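PDB 4TKO: EmrA from Aquifex aeolicus, which serves as the periplasmic adaptor of a major facilitator superfamily multidrug efflux pump and probably helps to export foreign compounds. Local coordinates for residues A8-V13 with V260-T265; S21-R26 with E46-L51; E72-L77 with S198-I203. One frame throughout, in Å; residues are numbered along the deposited sequence.

Contact 1 of 3, residues A8-V13 with V260-T265; sequences AITNAV and VLLEET
The flat carbonyl group of Ala12 meets the backbone of Val260 and Leu261 at its oxygen. Leu261 N donates to Ala12 O over 3.0 Å and lies in the carbonyl plane. The bond is nearly straight, with 163° at the hydrogen. Val260 CA brings its hydrogen to the same oxygen, at 3.3 Å from Ala12 O. One carbonyl oxygen thus takes an N-H and a weaker C-H.

Val13 and Val260 follow as a non-hydrogen-bonded antiparallel pair, their side chains on one face of the sheet. From this pair toward Ala8 and Leu262 the strands diverge. Strands 8-10 and 260-263 run 119° apart. Side chains make the contact between them. Thr10 CB lies 3.8 Å from Leu262 CD1. Ala8 CB reaches the other methyl, Leu262 CD2, at 4.2 Å. Beside the backbone bond, Ala12 CB and Leu261 CB meet at 3.9 Å.

The Thr10 hydroxyl turns back on its own chain. OG1 stands opposite the backbone N across the CA-CB bond (chi1 165°) and accepts from Ala12 N at 2.9 Å. This is an ST turn, and an inverse gamma turn centred on Ala12 overlaps it. Together they bend the chain that presents the Ala12 carbonyl.

The contact joins two neighbouring strands of the beta-barrel found in AaeA-like efflux adaptors. Ala8 and Thr10 bond on to strand 342-347 through Ile346 and Val344. Val260 and Leu262 bond on to strand 321-330 through Val324 and Ile322. The barrel is therefore joined here by one backbone hydrogen bond and a mostly buried, apolar set of side chains. The Ala12 N-H and carbonyl, both polar, each have a partner at the bend.

Contact 2 of 3, residues S21-R26 with E46-L51; sequences SYLSFR and EALAKL
Segments 21-26 and 46-51 run in nearly the same direction, their touching parts 24° apart, with the CA atoms of Phe25 and Leu51 8.6 Å from each other. They face each other across the core of the barrel-sandwich hybrid, the lipoyl-like domain of this adaptor family. Strand 7-24 belongs to one sheet and strand 47-51 to the other, so the contact is made mainly by side chains.

Phe25 carries most of it. Leu51 lies over one face of the ring in a CH-pi contact. Leu51 CG is 3.7 Å from the centroid of the Phe25 ring and 23° off the ring normal, displaced toward the rim on the CE2 side. Both Leu51 methyls also touch this ring. At the ring edge, near its plane, Phe25 CZ meets Ala49 CB at 4.0 Å. The backbone N of Lys50 lies near the same edge.

Phe25 CG is opposite the carbonyl carbon across the CA-CB bond (chi1 -63°), and the ring reaches across to strand 47-51. Leu222 of strand 221-223 also touches Phe25. Phe248 of strand 246-251 touches both Leu48 and Ala49, and Val31 touches Leu51.

Earlier in both segments, Leu23 and Leu48 cross at about a right angle and meet methyl to methyl, with Leu23 CD1 3.4 Å from Leu48 CD1.

Contact 3 of 3, residues E72-L77 with S198-I203; sequences EKKKAL and SLEEEI
Leu199 points at the backbone of Lys73 and Lys74, and its two methyls divide the work. Leu199 CD2 sits against the chain, 3.4 Å from Lys74 N. It also lies 3.8 Å from Lys73 CB. Leu199 CD1 turns to the far part of the Lys73 side chain and meets Lys73 CE at 3.6 Å. The side chains of Lys73 and Leu199 cross at about a right angle. Lys73 bends at its third torsion (chi3 -45°), which brings its methylene end across the leucine. Leu199 is buried here, while Lys73 remains exposed.

Lys74 takes a different course. Its chain is extended from CB onward and passes by the second segment. On the way Lys74 CD approaches Ile203 CD1 at 4.4 Å. At its end the ammonium faces Glu200, whose extended chain crosses that of Lys74 at about a right angle. Lys74 NZ and Glu200 OE1 are 3.9 Å apart, a long salt bridge. The attraction is probably modest at this distance. Lys73 NZ has Glu202 as a carboxylate neighbour, but the charged groups do not touch.

The contact is thus an apolar centre made by Leu199, with charged groups at its margin. It joins the outgoing and returning arms of the long helical hairpin, both predicted as coiled coil. The CA atoms of Lys74 and Leu199 are 6.8 Å apart. The helix is weakly bonded in both arms here. Helices 71-74 and 76-83 follow one another on the first arm, and helix 202-218 begins on the second. Leu70 touches Ile203 and Glu202, and Leu77 packs on Glu195 and Leu196.

How the contacts relate
The three contacts are spread along a very elongated chain. Contact 1 lies in the beta-barrel, contact 2 in the barrel-sandwich hybrid and contact 3 in the helical hairpin. The centres of contacts 1 and 2 are 38 Å apart, those of contacts 2 and 3 39 Å, and those of contacts 1 and 3 76 Å. None touches another. Strand 7-24 runs through both contact 1 and contact 2 and so ties the two beta domains together. Along the chain, contacts 2 and 3 follow in series, both inside the long loop that contact 1 closes. A bound magnesium ion lies about 8 Å from the Val13 side chain of contact 1.

Contact 1 of 3, residues A8-V13 with V260-T265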
loop_
_atom_site.group_PDB
_atom_site.type_symbol
_atom_site.label_atom_id
_atom_site.label_comp_id
_atom_site.label_asym_id
_atom_site.label_seq_id
_atom_site.Cartn_x
_atom_site.Cartn_y
_atom_site.Cartn_z
ATOM N N ALA A 8 6.592 -29.115 -59.303
ATOM C CA ALA A 8 5.375 -29.757 -58.817
ATOM C C ALA A 8 4.372 -28.660 -58.546
ATOM O O ALA A 8 4.652 -27.736 -57.786
ATOM C CB ALA A 8 5.637 -30.571 -57.577
ATOM N N ILE A 9 3.236 -28.727 -59.216
ATOM C CA ILE A 9 2.183 -27.757 -59.031
ATOM C C ILE A 9 0.987 -28.448 -58.369
ATOM O O ILE A 9 0.670 -29.585 -58.694
ATOM C CB ILE A 9 1.757 -27.132 -60.371
ATOM C CG1 ILE A 9 0.755 -26.006 -60.151
ATOM C CG2 ILE A 9 1.110 -28.179 -61.249
ATOM C CD1 ILE A 9 0.530 -25.157 -61.384
ATOM N N THR A 10 0.335 -27.767 -57.436
ATOM C CA THR A 10 -0.875 -28.290 -56.813
ATOM C C THR A 10 -1.808 -27.169 -56.372
ATOM O O THR A 10 -1.372 -26.045 -56.134
ATOM C CB THR A 10 -0.560 -29.172 -55.595
ATOM O OG1 THR A 10 -1.761 -29.360 -54.839
ATOM C CG2 THR A 10 0.465 -28.512 -54.705
ATOM N N ASN A 11 -3.095 -27.478 -56.272
ATOM C CA ASN A 11 -4.082 -26.499 -55.824
ATOM C C ASN A 11 -4.671 -26.882 -54.455
ATOM O O ASN A 11 -5.594 -26.239 -53.938
ATOM C CB ASN A 11 -5.178 -26.335 -56.878
ATOM C CG ASN A 11 -5.892 -27.641 -57.193
ATOM O OD1 ASN A 11 -5.381 -28.734 -56.906
ATOM N ND2 ASN A 11 -7.080 -27.538 -57.797
ATOM N N ALA A 12 -4.088 -27.913 -53.856
ATOM C CA ALA A 12 -4.471 -28.348 -52.523
ATOM C C ALA A 12 -3.604 -27.635 -51.491
ATOM O O ALA A 12 -2.661 -28.229 -50.925
ATOM C CB ALA A 12 -4.338 -29.878 -52.398
ATOM N N VAL A 13 -3.901 -26.358 -51.259
ATOM C CA VAL A 13 -3.070 -25.560 -50.362
ATOM C C VAL A 13 -3.890 -24.935 -49.227
ATOM O O VAL A 13 -4.940 -24.316 -49.445
ATOM C CB VAL A 13 -2.284 -24.440 -51.140
ATOM C CG1 VAL A 13 -2.493 -24.544 -52.652
ATOM C CG2 VAL A 13 -2.662 -23.059 -50.652
ATOM N N VAL A 260 0.575 -28.077 -47.957
ATOM C CA VAL A 260 0.228 -28.543 -49.285
ATOM C C VAL A 260 0.026 -30.046 -49.245
ATOM O O VAL A 260 0.843 -30.768 -48.668
ATOM C CB VAL A 260 1.325 -28.152 -50.289
ATOM C CG1 VAL A 260 1.051 -28.735 -51.637
ATOM C CG2 VAL A 260 1.392 -26.637 -50.386
ATOM N N LEU A 261 -1.092 -30.503 -49.804
ATOM C CA LEU A 261 -1.350 -31.944 -49.933
ATOM C C LEU A 261 -0.960 -32.404 -51.324
ATOM O O LEU A 261 -1.693 -32.174 -52.291
ATOM C CB LEU A 261 -2.818 -32.279 -49.664
ATOM C CG LEU A 261 -3.153 -32.016 -48.209
ATOM C CD1 LEU A 261 -4.500 -32.578 -47.869
ATOM C CD2 LEU A 261 -2.056 -32.603 -47.320
ATOM N N LEU A 262 0.196 -33.046 -51.427
ATOM C CA LEU A 262 0.767 -33.367 -52.732
ATOM C C LEU A 262 0.542 -34.822 -53.134
ATOM O O LEU A 262 0.835 -35.737 -52.352
ATOM C CB LEU A 262 2.266 -33.053 -52.725
ATOM C CG LEU A 262 2.878 -32.716 -54.082
ATOM C CD1 LEU A 262 1.828 -32.109 -54.999
ATOM C CD2 LEU A 262 4.020 -31.748 -53.881
ATOM N N GLU A 263 0.027 -35.034 -54.348
ATOM C CA GLU A 263 -0.096 -36.391 -54.897
ATOM C C GLU A 263 1.276 -37.062 -54.858
ATOM O O GLU A 263 2.290 -36.420 -55.138
ATOM C CB GLU A 263 -0.657 -36.353 -56.316
ATOM C CG GLU A 263 -1.705 -35.251 -56.518
ATOM C CD GLU A 263 -2.512 -35.409 -57.805
ATOM O OE1 GLU A 263 -2.189 -36.311 -58.608
ATOM O OE2 GLU A 263 -3.475 -34.631 -58.012
ATOM N N GLU A 264 1.324 -38.335 -54.467
ATOM C CA GLU A 264 2.614 -38.987 -54.234
ATOM C C GLU A 264 3.407 -39.083 -55.525
ATOM O O GLU A 264 4.645 -39.056 -55.521
ATOM C CB GLU A 264 2.430 -40.380 -53.633
ATOM C CG GLU A 264 3.749 -41.096 -53.328
ATOM C CD GLU A 264 3.552 -42.513 -52.818
ATOM O OE1 GLU A 264 2.481 -42.798 -52.226
ATOM O OE2 GLU A 264 4.472 -43.340 -53.017
ATOM N N THR A 265 2.663 -39.189 -56.623
ATOM C CA THR A 265 3.231 -39.297 -57.951
ATOM C C THR A 265 4.068 -38.056 -58.272
ATOM O O THR A 265 5.232 -38.176 -58.666
ATOM C CB THR A 265 2.119 -39.511 -59.014
ATOM O OG1 THR A 265 2.683 -40.091 -60.193
ATOM C CG2 THR A 265 1.417 -38.205 -59.377
#

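Contact 2 of 3, residues S21-R26 with E46-L51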
loop_
_atom_site.group_PDB
_atom_site.type_symbol
_atom_site.label_atom_id
_atom_site.label_comp_id
_atom_site.label_asym_id
_atom_site.label_seq_id
_atom_site.Cartn_x
_atom_site.Cartn_y
_atom_site.Cartn_z
ATOM N N SER A 21 -2.822 -18.156 -29.807
ATOM C CA SER A 21 -3.046 -17.940 -28.383
ATOM C C SER A 21 -4.469 -17.555 -28.112
ATOM O O SER A 21 -5.064 -16.789 -28.860
ATOM C CB SER A 21 -2.120 -16.862 -27.845
ATOM O OG SER A 21 -0.807 -17.224 -28.192
ATOM N N TYR A 22 -5.013 -18.093 -27.026
ATOM C CA TYR A 22 -6.380 -17.803 -26.653
ATOM C C TYR A 22 -6.369 -16.613 -25.701
ATOM O O TYR A 22 -5.531 -16.558 -24.822
ATOM C CB TYR A 22 -7.038 -19.050 -26.035
ATOM C CG TYR A 22 -7.148 -20.219 -27.012
ATOM C CD1 TYR A 22 -8.088 -20.210 -28.038
ATOM C CD2 TYR A 22 -6.314 -21.326 -26.909
ATOM C CE1 TYR A 22 -8.178 -21.252 -28.937
ATOM C CE2 TYR A 22 -6.414 -22.386 -27.783
ATOM C CZ TYR A 22 -7.335 -22.341 -28.810
ATOM O OH TYR A 22 -7.429 -23.389 -29.713
ATOM N N LEU A 23 -7.266 -15.645 -25.916
ATOM C CA LEU A 23 -7.372 -14.486 -25.031
ATOM C C LEU A 23 -8.622 -14.548 -24.184
ATOM O O LEU A 23 -9.670 -14.992 -24.631
ATOM C CB LEU A 23 -7.381 -13.174 -25.811
ATOM C CG LEU A 23 -6.266 -13.078 -26.836
ATOM C CD1 LEU A 23 -6.346 -11.744 -27.543
ATOM C CD2 LEU A 23 -4.940 -13.284 -26.144
ATOM N N SER A 24 -8.514 -14.049 -22.964
ATOM C CA SER A 24 -9.629 -14.093 -22.052
ATOM C C SER A 24 -9.673 -12.809 -21.216
ATOM O O SER A 24 -8.704 -12.071 -21.170
ATOM C CB SER A 24 -9.509 -15.334 -21.171
ATOM O OG SER A 24 -8.482 -15.134 -20.218
ATOM N N PHE A 25 -10.811 -12.539 -20.585
ATOM C CA PHE A 25 -10.902 -11.487 -19.573
ATOM C C PHE A 25 -10.406 -12.057 -18.237
ATOM O O PHE A 25 -10.573 -13.258 -17.973
ATOM C CB PHE A 25 -12.346 -10.975 -19.427
ATOM C CG PHE A 25 -12.903 -10.310 -20.670
ATOM C CD1 PHE A 25 -13.464 -11.065 -21.682
ATOM C CD2 PHE A 25 -12.892 -8.920 -20.807
ATOM C CE1 PHE A 25 -13.979 -10.459 -22.829
ATOM C CE2 PHE A 25 -13.407 -8.310 -21.934
ATOM C CZ PHE A 25 -13.951 -9.079 -22.947
ATOM N N ARG A 26 -9.795 -11.214 -17.403
ATOM C CA ARG A 26 -9.317 -11.667 -16.096
ATOM C C ARG A 26 -10.439 -11.593 -15.069
ATOM O O ARG A 26 -10.307 -12.065 -13.947
ATOM C CB ARG A 26 -8.103 -10.858 -15.643
ATOM C CG ARG A 26 -6.967 -10.812 -16.683
ATOM C CD ARG A 26 -5.762 -10.047 -16.178
ATOM N NE ARG A 26 -5.388 -10.468 -14.831
ATOM C CZ ARG A 26 -5.113 -9.632 -13.830
ATOM N NH1 ARG A 26 -5.154 -8.320 -14.026
ATOM N NH2 ARG A 26 -4.787 -10.103 -12.632
ATOM N N GLU A 46 -4.230 -2.759 -28.484
ATOM C CA GLU A 46 -5.578 -2.469 -28.974
ATOM C C GLU A 46 -6.641 -3.158 -28.139
ATOM O O GLU A 46 -6.437 -4.283 -27.653
ATOM C CB GLU A 46 -5.737 -2.903 -30.433
ATOM C CG GLU A 46 -4.895 -2.139 -31.439
ATOM C CD GLU A 46 -5.428 -2.261 -32.861
ATOM O OE1 GLU A 46 -4.634 -2.604 -33.761
ATOM O OE2 GLU A 46 -6.637 -2.007 -33.086
ATOM N N ALA A 47 -7.783 -2.492 -27.980
ATOM C CA ALA A 47 -8.941 -3.130 -27.359
ATOM C C ALA A 47 -9.620 -4.026 -28.369
ATOM O O ALA A 47 -9.788 -3.649 -29.529
ATOM C CB ALA A 47 -9.920 -2.111 -26.832
ATOM N N LEU A 48 -9.999 -5.217 -27.925
ATOM C CA LEU A 48 -10.672 -6.170 -28.788
ATOM C C LEU A 48 -12.123 -6.232 -28.417
ATOM O O LEU A 48 -12.979 -6.391 -29.285
ATOM C CB LEU A 48 -10.041 -7.558 -28.670
ATOM C CG LEU A 48 -8.514 -7.598 -28.788
ATOM C CD1 LEU A 48 -8.002 -8.984 -28.509
ATOM C CD2 LEU A 48 -8.044 -7.145 -30.169
ATOM N N ALA A 49 -12.407 -6.087 -27.124
ATOM C CA ALA A 49 -13.774 -6.205 -26.633
ATOM C C ALA A 49 -13.896 -5.631 -25.240
ATOM O O ALA A 49 -12.892 -5.327 -24.608
ATOM C CB ALA A 49 -14.197 -7.627 -26.641
ATOM N N LYS A 50 -15.120 -5.494 -24.742
ATOM C CA LYS A 50 -15.303 -4.805 -23.476
ATOM C C LYS A 50 -16.487 -5.364 -22.707
ATOM O O LYS A 50 -17.505 -5.722 -23.299
ATOM C CB LYS A 50 -15.473 -3.304 -23.738
ATOM C CG LYS A 50 -15.908 -2.481 -22.555
ATOM C CD LYS A 50 -16.916 -1.420 -22.999
ATOM C CE LYS A 50 -16.675 -0.094 -22.287
ATOM N NZ LYS A 50 -15.442 0.579 -22.795
ATOM N N LEU A 51 -16.340 -5.460 -21.387
ATOM C CA LEU A 51 -17.425 -5.914 -20.523
ATOM C C LEU A 51 -18.145 -4.733 -19.866
ATOM O O LEU A 51 -17.602 -3.639 -19.747
ATOM C CB LEU A 51 -16.898 -6.857 -19.453
ATOM C CG LEU A 51 -16.173 -8.145 -19.900
ATOM C CD1 LEU A 51 -15.714 -8.973 -18.704
ATOM C CD2 LEU A 51 -17.047 -8.995 -20.813
#

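Contact 3 of 3, residues E72-L77 with S198-I203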
loop_
_atom_site.group_PDB
_atom_site.type_symbol
_atom_site.label_atom_id
_atom_site.label_comp_id
_atom_site.label_asym_id
_atom_site.label_seq_id
_atom_site.Cartn_x
_atom_site.Cartn_y
_atom_site.Cartn_z
ATOM N N GLU A 72 -13.551 9.945 8.700
ATOM C CA GLU A 72 -14.421 10.755 9.539
ATOM C C GLU A 72 -14.443 10.177 10.945
ATOM O O GLU A 72 -15.303 10.505 11.763
ATOM C CB GLU A 72 -15.834 10.825 8.957
ATOM C CG GLU A 72 -15.957 11.825 7.819
ATOM C CD GLU A 72 -15.250 13.138 8.126
ATOM O OE1 GLU A 72 -15.847 13.991 8.819
ATOM O OE2 GLU A 72 -14.094 13.315 7.681
ATOM N N LYS A 73 -13.493 9.292 11.204
ATOM C CA LYS A 73 -13.266 8.790 12.545
ATOM C C LYS A 73 -11.825 9.076 12.901
ATOM O O LYS A 73 -11.516 9.462 14.029
ATOM C CB LYS A 73 -13.558 7.294 12.648
ATOM C CG LYS A 73 -15.031 6.951 12.670
ATOM C CD LYS A 73 -15.270 5.649 13.425
ATOM C CE LYS A 73 -14.263 4.580 13.021
ATOM N NZ LYS A 73 -14.576 3.240 13.609
ATOM N N LYS A 74 -10.948 8.886 11.923
ATOM C CA LYS A 74 -9.536 9.153 12.116
ATOM C C LYS A 74 -9.339 10.591 12.590
ATOM O O LYS A 74 -8.678 10.827 13.600
ATOM C CB LYS A 74 -8.745 8.892 10.833
ATOM C CG LYS A 74 -7.308 9.362 10.913
ATOM C CD LYS A 74 -6.582 9.178 9.611
ATOM C CE LYS A 74 -5.248 9.894 9.619
ATOM N NZ LYS A 74 -4.312 9.351 8.596
ATOM N N LYS A 75 -9.932 11.549 11.884
ATOM C CA LYS A 75 -9.792 12.950 12.275
ATOM C C LYS A 75 -10.722 13.311 13.437
ATOM O O LYS A 75 -10.487 14.294 14.144
ATOM C CB LYS A 75 -10.048 13.869 11.078
ATOM C CG LYS A 75 -9.091 13.624 9.920
ATOM C CD LYS A 75 -7.662 13.429 10.420
ATOM C CE LYS A 75 -6.732 12.961 9.306
ATOM N NZ LYS A 75 -6.523 14.005 8.260
ATOM N N ALA A 76 -11.767 12.511 13.634
ATOM C CA ALA A 76 -12.695 12.720 14.744
ATOM C C ALA A 76 -11.969 12.583 16.075
ATOM O O ALA A 76 -12.158 13.396 16.984
ATOM C CB ALA A 76 -13.855 11.741 14.675
ATOM N N LEU A 77 -11.138 11.552 16.187
ATOM C CA LEU A 77 -10.360 11.359 17.402
ATOM C C LEU A 77 -8.863 11.552 17.158
ATOM O O LEU A 77 -8.030 10.922 17.804
ATOM C CB LEU A 77 -10.639 9.981 18.013
ATOM C CG LEU A 77 -10.509 8.695 17.199
ATOM C CD1 LEU A 77 -9.057 8.364 16.892
ATOM C CD2 LEU A 77 -11.168 7.562 17.969
ATOM N N SER A 198 -4.954 1.307 14.853
ATOM C CA SER A 198 -5.782 0.189 14.408
ATOM C C SER A 198 -6.879 0.676 13.470
ATOM O O SER A 198 -7.679 -0.110 12.967
ATOM C CB SER A 198 -6.398 -0.543 15.601
ATOM O OG SER A 198 -5.405 -1.265 16.303
ATOM N N LEU A 199 -6.910 1.985 13.243
ATOM C CA LEU A 199 -7.900 2.582 12.361
ATOM C C LEU A 199 -7.265 2.884 11.017
ATOM O O LEU A 199 -7.866 2.661 9.968
ATOM C CB LEU A 199 -8.470 3.855 12.974
ATOM C CG LEU A 199 -9.823 4.297 12.429
ATOM C CD1 LEU A 199 -10.913 3.346 12.910
ATOM C CD2 LEU A 199 -10.122 5.743 12.829
ATOM N N GLU A 200 -6.043 3.397 11.057
ATOM C CA GLU A 200 -5.278 3.620 9.843
ATOM C C GLU A 200 -4.604 2.318 9.424
ATOM O O GLU A 200 -3.756 2.306 8.535
ATOM C CB GLU A 200 -4.250 4.730 10.054
ATOM C CG GLU A 200 -3.432 4.559 11.326
ATOM C CD GLU A 200 -2.756 5.843 11.777
ATOM O OE1 GLU A 200 -2.546 6.745 10.935
ATOM O OE2 GLU A 200 -2.440 5.947 12.985
ATOM N N GLU A 201 -4.974 1.229 10.095
ATOM C CA GLU A 201 -4.612 -0.115 9.651
ATOM C C GLU A 201 -5.797 -0.724 8.915
ATOM O O GLU A 201 -5.632 -1.597 8.068
ATOM C CB GLU A 201 -4.196 -1.012 10.823
ATOM C CG GLU A 201 -2.693 -1.311 10.883
ATOM C CD GLU A 201 -2.196 -2.169 9.718
ATOM O OE1 GLU A 201 -3.007 -2.928 9.142
ATOM O OE2 GLU A 201 -0.991 -2.084 9.381
ATOM N N GLU A 202 -6.993 -0.255 9.252
ATOM C CA GLU A 202 -8.191 -0.624 8.514
ATOM C C GLU A 202 -8.275 0.209 7.238
ATOM O O GLU A 202 -8.928 -0.182 6.269
ATOM C CB GLU A 202 -9.444 -0.439 9.372
ATOM C CG GLU A 202 -9.519 -1.403 10.555
ATOM C CD GLU A 202 -10.917 -1.530 11.147
ATOM O OE1 GLU A 202 -11.889 -1.063 10.510
ATOM O OE2 GLU A 202 -11.037 -2.103 12.253
ATOM N N ILE A 203 -7.591 1.350 7.245
ATOM C CA ILE A 203 -7.492 2.207 6.069
ATOM C C ILE A 203 -6.417 1.697 5.121
ATOM O O ILE A 203 -6.557 1.774 3.904
ATOM C CB ILE A 203 -7.168 3.661 6.451
ATOM C CG1 ILE A 203 -8.428 4.365 6.944
ATOM C CG2 ILE A 203 -6.584 4.404 5.266
ATOM C CD1 ILE A 203 -8.220 5.826 7.236
#